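Side-chain contacts in G/U mismatch-specific DNA glycosylase (Deinococcus radiodurans, PDB 2C2Q), which is a mismatch-specific DNA glycosylase, a compact alpha/beta protein of the uracil-DNA glycosylase superfamily: residues A[26-31]-A[178-183]; A[116-121]-A[146-151]. The protein carries 1 engineered substitution. One frame throughout, in Å; residues are numbered along the deposited sequence.

Overall arrangement
Both contacts bear on one mixed sheet, in which strands 28-32 and 117-120 run side by side; two probable backbone hydrogen bonds, V29 N to I117 O and V29 O to A119 N, tie them together. Contact 1 (26-31 with 178-183) is buried and purely apolar across its interface, setting helix 171-188 against the first of these strands. Contact 2 (116-121 with 146-151) lies partly at the surface and brings the loop before strand 153-156 against the second; there V118 and W148 meet inside, while R116 binds a main-chain carbonyl nearer solvent. Their centres are about 11 Å apart, and contact 2 is nested along the chain within the loop that contact 1 closes.

Contact 1 (A[26-31]-A[178-183]); sequences LTLVLV and DRVREL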
loop_
_atom_site.group_PDB
_atom_site.type_symbol
_atom_site.label_atom_id
_atom_site.label_comp_id
_atom_site.label_asym_id
_atom_site.label_seq_id
_atom_site.Cartn_x
_atom_site.Cartn_y
_atom_site.Cartn_z
ATOM N N LEU A 26 -10.605 7.909 -3.084
ATOM C CA LEU A 26 -9.158 8.019 -3.122
ATOM C C LEU A 26 -8.631 7.619 -4.495
ATOM O O LEU A 26 -9.192 6.751 -5.112
ATOM C CB LEU A 26 -8.477 7.122 -2.071
ATOM C CG LEU A 26 -8.659 7.606 -0.591
ATOM C CD1 LEU A 26 -8.213 6.384 0.267
ATOM C CD2 LEU A 26 -7.846 8.768 -0.263
ATOM N N THR A 27 -7.555 8.276 -4.862
ATOM C CA THR A 27 -6.830 7.912 -6.100
ATOM C C THR A 27 -6.015 6.613 -5.949
ATOM O O THR A 27 -5.947 5.758 -6.874
ATOM C CB THR A 27 -5.959 9.081 -6.587
ATOM O OG1 THR A 27 -6.772 10.277 -6.752
ATOM C CG2 THR A 27 -5.480 8.753 -8.005
ATOM N N LEU A 28 -5.395 6.422 -4.800
ATOM C CA LEU A 28 -4.427 5.374 -4.693
ATOM C C LEU A 28 -4.391 4.885 -3.231
ATOM O O LEU A 28 -4.199 5.700 -2.337
ATOM C CB LEU A 28 -3.036 5.931 -5.044
ATOM C CG LEU A 28 -1.772 5.094 -4.622
ATOM C CD1 LEU A 28 -1.805 3.715 -5.317
ATOM C CD2 LEU A 28 -0.471 5.853 -4.924
ATOM N N VAL A 29 -4.531 3.585 -3.052
ATOM C CA VAL A 29 -4.228 3.002 -1.741
ATOM C C VAL A 29 -3.003 2.094 -1.868
ATOM O O VAL A 29 -2.979 1.171 -2.703
ATOM C CB VAL A 29 -5.433 2.191 -1.253
ATOM C CG1 VAL A 29 -5.104 1.333 0.002
ATOM C CG2 VAL A 29 -6.680 3.104 -1.037
ATOM N N LEU A 30 -2.050 2.330 -0.976
ATOM C CA LEU A 30 -0.741 1.622 -0.948
ATOM C C LEU A 30 -0.846 0.571 0.147
ATOM O O LEU A 30 -1.141 0.905 1.313
ATOM C CB LEU A 30 0.397 2.574 -0.679
ATOM C CG LEU A 30 0.639 3.490 -1.905
ATOM C CD1 LEU A 30 1.054 4.900 -1.399
ATOM C CD2 LEU A 30 1.668 2.758 -2.890
ATOM N N VAL A 31 -0.677 -0.677 -0.244
ATOM C CA VAL A 31 -0.924 -1.815 0.651
ATOM C C VAL A 31 0.385 -2.591 0.946
ATOM O O VAL A 31 1.036 -3.111 -0.006
ATOM C CB VAL A 31 -1.915 -2.795 0.027
ATOM C CG1 VAL A 31 -2.172 -3.976 1.008
ATOM C CG2 VAL A 31 -3.242 -2.080 -0.394
ATOM N N ASP A 178 3.144 9.152 -11.944
ATOM C CA ASP A 178 2.705 9.793 -13.194
ATOM C C ASP A 178 1.249 9.481 -13.429
ATOM O O ASP A 178 0.481 10.372 -13.847
ATOM C CB ASP A 178 3.470 9.148 -14.332
ATOM C CG ASP A 178 4.896 9.641 -14.416
ATOM O OD1 ASP A 178 5.293 10.629 -13.704
ATOM O OD2 ASP A 178 5.663 9.082 -15.199
ATOM N N ARG A 179 0.900 8.214 -13.212
ATOM C CA ARG A 179 -0.487 7.718 -13.326
ATOM C C ARG A 179 -1.470 8.411 -12.364
ATOM O O ARG A 179 -2.610 8.732 -12.757
ATOM C CB ARG A 179 -0.561 6.215 -13.129
ATOM C CG ARG A 179 -1.993 5.661 -13.286
ATOM C CD ARG A 179 -2.578 5.888 -14.694
ATOM N NE ARG A 179 -3.901 5.323 -14.808
ATOM C CZ ARG A 179 -4.897 5.897 -15.497
ATOM N NH1 ARG A 179 -4.691 7.038 -16.156
ATOM N NH2 ARG A 179 -6.087 5.315 -15.521
ATOM N N VAL A 180 -1.026 8.648 -11.128
ATOM C CA VAL A 180 -1.817 9.396 -10.153
ATOM C C VAL A 180 -1.985 10.864 -10.603
ATOM O O VAL A 180 -3.109 11.415 -10.573
ATOM C CB VAL A 180 -1.208 9.278 -8.714
ATOM C CG1 VAL A 180 -1.799 10.326 -7.760
ATOM C CG2 VAL A 180 -1.413 7.882 -8.212
ATOM N N ARG A 181 -0.874 11.488 -11.017
ATOM C CA ARG A 181 -0.910 12.833 -11.615
ATOM C C ARG A 181 -1.911 12.906 -12.782
ATOM O O ARG A 181 -2.703 13.835 -12.885
ATOM C CB ARG A 181 0.498 13.127 -12.132
ATOM C CG ARG A 181 0.853 14.560 -12.451
ATOM C CD ARG A 181 2.412 14.768 -12.376
ATOM N NE ARG A 181 2.915 14.363 -11.051
ATOM C CZ ARG A 181 3.744 13.325 -10.775
ATOM N NH1 ARG A 181 4.265 12.531 -11.727
ATOM N NH2 ARG A 181 4.065 13.081 -9.505
ATOM N N GLU A 182 -1.857 11.911 -13.652
ATOM C CA GLU A 182 -2.715 11.816 -14.839
ATOM C C GLU A 182 -4.200 11.671 -14.460
ATOM O O GLU A 182 -5.089 12.237 -15.099
ATOM C CB GLU A 182 -2.277 10.582 -15.596
ATOM C CG GLU A 182 -3.086 10.190 -16.808
ATOM C CD GLU A 182 -2.462 9.027 -17.569
ATOM O OE1 GLU A 182 -2.182 9.190 -18.788
ATOM O OE2 GLU A 182 -2.254 7.937 -16.998
ATOM N N LEU A 183 -4.472 10.876 -13.434
ATOM C CA LEU A 183 -5.859 10.715 -12.981
ATOM C C LEU A 183 -6.376 11.993 -12.337
ATOM O O LEU A 183 -7.481 12.434 -12.651
ATOM C CB LEU A 183 -5.972 9.543 -12.002
ATOM C CG LEU A 183 -6.045 8.172 -12.644
ATOM C CD1 LEU A 183 -5.763 7.085 -11.584
ATOM C CD2 LEU A 183 -7.395 7.932 -13.378
#
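T27 and L28 meet V180 through methyl groups, and each uses a different branch of the valine. V180 CG1 lies 4.0 Å from T27 CG2, whereas V180 CG2 turns to the leucine and lies 4.0 Å from L28 CD2. L28 and V180 cross at about a right angle, and V180 CG2 also lies 4.1 Å from L28 CB, at the root of the leucine side chain. The T27 methyl also reaches one helical turn on: T27 CG2 is 4.0 Å from L183 CD1, the two side chains running past each other in opposite senses. This is helix-on-sheet packing within the alpha/beta core of the superfamily: V180 and L183, three residues apart, present one side of helix 171-188 to T27, just before strand 28-32, and V180 also to L28, the first residue of that strand. L176 of the same helix touches L28 as well.

Polar groups are bonded away from this interface. The chi1 of T27 (-55°) sets OG1 beside the backbone N and leaves CG2 anti to it; the methyl faces V180 and L183, while T27 OG1 is hydrogen-bonded to R184 NH1, outside the two segments. Within the helix, R179 NH1 forms a salt bridge with E182 OE2 at 2.7 Å, approaching from above the carboxylate plane (57° out of it), and R179 NE forms another with E153 OE1. The guanidinium of R179 is also covered on one face by L183 CG, 3.8 Å above its plane.

Contact 2 (A[116-121]-A[146-151]); sequences RIVAFT and LDWPAE
The R116 guanidinium and the W148 indole are both met at an edge: E151 O lies beside the former, only 3° out of its plane, and V118 CB beside the latter, near the ring plane. R116 NE donates to E151 O over 3.0 Å in a nearly straight bond, tilted from the carbonyl plane. R116 NH2 adds a weak bond to E151 O at 3.4 Å. The side chain, bent at both chi2 (-48°) and chi3, doubles back to bring these donors to the loop, although its first bond points away from it. E151 CB lies 4.0 Å from R116 NH2.

At the indole, W148 CZ2 of the benzo ring abuts the valine branch point, V118 CB, at 3.9 Å. R107 of helix 103-113 and L154 also touch W148, so the indole is packed between strands 117-120 and 153-156 and that helix. The contact joins strand 117-120 to the loop leading into its neighbour, strand 153-156, in the mixed sheet of this alpha/beta fold. The two opposite charges are not in contact with each other: R116 NH2 stands 5.4 Å from E151 OE2. The arginine is thus held by a main-chain carbonyl rather than the glutamate carboxylate, whose charge would probably act on it only at longer range.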
loop_
_atom_site.group_PDB
_atom_site.type_symbol
_atom_site.label_atom_id
_atom_site.label_comp_id
_atom_site.label_asym_id
_atom_site.label_seq_id
_atom_site.Cartn_x
_atom_site.Cartn_y
_atom_site.Cartn_z
ATOM N N ARG A 116 -9.093 4.456 -6.907
ATOM C CA ARG A 116 -8.799 4.307 -8.364
ATOM C C ARG A 116 -7.678 3.280 -8.596
ATOM O O ARG A 116 -7.687 2.570 -9.619
ATOM C CB ARG A 116 -8.449 5.649 -9.006
ATOM C CG ARG A 116 -9.647 6.688 -9.072
ATOM C CD ARG A 116 -10.976 6.129 -9.618
ATOM N NE ARG A 116 -10.800 5.345 -10.823
ATOM C CZ ARG A 116 -10.645 5.861 -12.049
ATOM N NH1 ARG A 116 -10.674 7.199 -12.235
ATOM N NH2 ARG A 116 -10.428 5.029 -13.077
ATOM N N ILE A 117 -6.739 3.206 -7.642
ATOM C CA ILE A 117 -5.592 2.297 -7.766
ATOM C C ILE A 117 -5.363 1.628 -6.425
ATOM O O ILE A 117 -5.506 2.295 -5.388
ATOM C CB ILE A 117 -4.311 3.027 -8.178
ATOM C CG1 ILE A 117 -4.514 3.796 -9.529
ATOM C CG2 ILE A 117 -3.175 1.987 -8.273
ATOM C CD1 ILE A 117 -3.490 4.871 -9.701
ATOM N N VAL A 118 -5.118 0.312 -6.456
ATOM C CA VAL A 118 -4.521 -0.378 -5.280
ATOM C C VAL A 118 -3.102 -0.780 -5.697
ATOM O O VAL A 118 -2.954 -1.506 -6.674
ATOM C CB VAL A 118 -5.370 -1.605 -4.860
ATOM C CG1 VAL A 118 -4.620 -2.448 -3.725
ATOM C CG2 VAL A 118 -6.680 -1.095 -4.318
ATOM N N ALA A 119 -2.079 -0.300 -4.982
ATOM C CA ALA A 119 -0.693 -0.624 -5.376
ATOM C C ALA A 119 -0.052 -1.360 -4.188
ATOM O O ALA A 119 0.018 -0.818 -3.091
ATOM C CB ALA A 119 0.113 0.612 -5.744
ATOM N N PHE A 120 0.261 -2.642 -4.388
ATOM C CA PHE A 120 1.013 -3.410 -3.377
ATOM C C PHE A 120 2.440 -2.909 -3.332
ATOM O O PHE A 120 3.087 -2.720 -4.384
ATOM C CB PHE A 120 0.978 -4.920 -3.668
ATOM C CG PHE A 120 -0.409 -5.476 -3.555
ATOM C CD1 PHE A 120 -0.884 -5.892 -2.305
ATOM C CD2 PHE A 120 -1.286 -5.444 -4.644
ATOM C CE1 PHE A 120 -2.177 -6.364 -2.128
ATOM C CE2 PHE A 120 -2.602 -5.924 -4.460
ATOM C CZ PHE A 120 -3.026 -6.382 -3.219
ATOM N N THR A 121 2.920 -2.614 -2.131
ATOM C CA THR A 121 4.307 -2.079 -1.987
ATOM C C THR A 121 5.363 -3.175 -1.885
ATOM O O THR A 121 6.500 -2.905 -1.536
ATOM C CB THR A 121 4.405 -1.130 -0.766
ATOM O OG1 THR A 121 4.106 -1.897 0.440
ATOM C CG2 THR A 121 3.287 -0.033 -0.875
ATOM N N LEU A 146 -9.510 -10.644 -10.876
ATOM C CA LEU A 146 -10.685 -11.458 -10.411
ATOM C C LEU A 146 -10.909 -11.659 -8.880
ATOM O O LEU A 146 -10.097 -12.263 -8.175
ATOM C CB LEU A 146 -10.700 -12.856 -11.057
ATOM C CG LEU A 146 -10.850 -13.144 -12.566
ATOM C CD1 LEU A 146 -10.735 -14.668 -12.814
ATOM C CD2 LEU A 146 -12.153 -12.546 -13.211
ATOM N N ASP A 147 -11.995 -11.090 -8.370
ATOM C CA ASP A 147 -12.546 -9.935 -9.050
ATOM C C ASP A 147 -12.565 -8.660 -8.208
ATOM O O ASP A 147 -12.340 -8.698 -7.004
ATOM C CB ASP A 147 -13.867 -10.197 -9.757
ATOM C CG ASP A 147 -13.952 -9.402 -11.027
ATOM O OD1 ASP A 147 -15.030 -8.831 -11.332
ATOM O OD2 ASP A 147 -12.946 -9.259 -11.759
ATOM N N TRP A 148 -12.850 -7.538 -8.868
ATOM C CA TRP A 148 -12.229 -6.299 -8.491
ATOM C C TRP A 148 -12.987 -5.202 -9.234
ATOM O O TRP A 148 -13.356 -5.376 -10.423
ATOM C CB TRP A 148 -10.766 -6.408 -8.993
ATOM C CG TRP A 148 -9.726 -5.635 -8.288
ATOM C CD1 TRP A 148 -9.207 -4.438 -8.689
ATOM C CD2 TRP A 148 -9.026 -5.992 -7.080
ATOM N NE1 TRP A 148 -8.252 -4.014 -7.797
ATOM C CE2 TRP A 148 -8.114 -4.948 -6.802
ATOM C CE3 TRP A 148 -9.082 -7.076 -6.200
ATOM C CZ2 TRP A 148 -7.264 -4.958 -5.668
ATOM C CZ3 TRP A 148 -8.240 -7.082 -5.065
ATOM C CH2 TRP A 148 -7.361 -6.028 -4.809
ATOM N N PRO A 149 -13.228 -4.071 -8.575
ATOM C CA PRO A 149 -13.899 -2.965 -9.255
ATOM C C PRO A 149 -13.035 -2.623 -10.484
ATOM O O PRO A 149 -11.795 -2.452 -10.354
ATOM C CB PRO A 149 -13.895 -1.836 -8.206
ATOM C CG PRO A 149 -13.726 -2.582 -6.837
ATOM C CD PRO A 149 -12.827 -3.729 -7.192
ATOM N N ALA A 150 -13.673 -2.537 -11.652
ATOM C CA ALA A 150 -12.963 -2.392 -12.914
ATOM C C ALA A 150 -12.252 -1.057 -12.950
ATOM O O ALA A 150 -11.288 -0.858 -13.720
ATOM C CB ALA A 150 -13.958 -2.420 -14.073
ATOM N N GLU A 151 -12.745 -0.120 -12.139
ATOM C CA GLU A 151 -12.162 1.228 -12.202
ATOM C C GLU A 151 -11.072 1.295 -11.150
ATOM O O GLU A 151 -10.436 2.368 -10.976
ATOM C CB GLU A 151 -13.225 2.320 -12.053
ATOM C CG GLU A 151 -13.981 2.535 -13.384
ATOM C CD GLU A 151 -15.300 3.280 -13.239
ATOM O OE1 GLU A 151 -16.010 3.047 -12.221
ATOM O OE2 GLU A 151 -15.620 4.091 -14.180
HETATM O O HOH W 1 -8.535 2.950 -12.402
#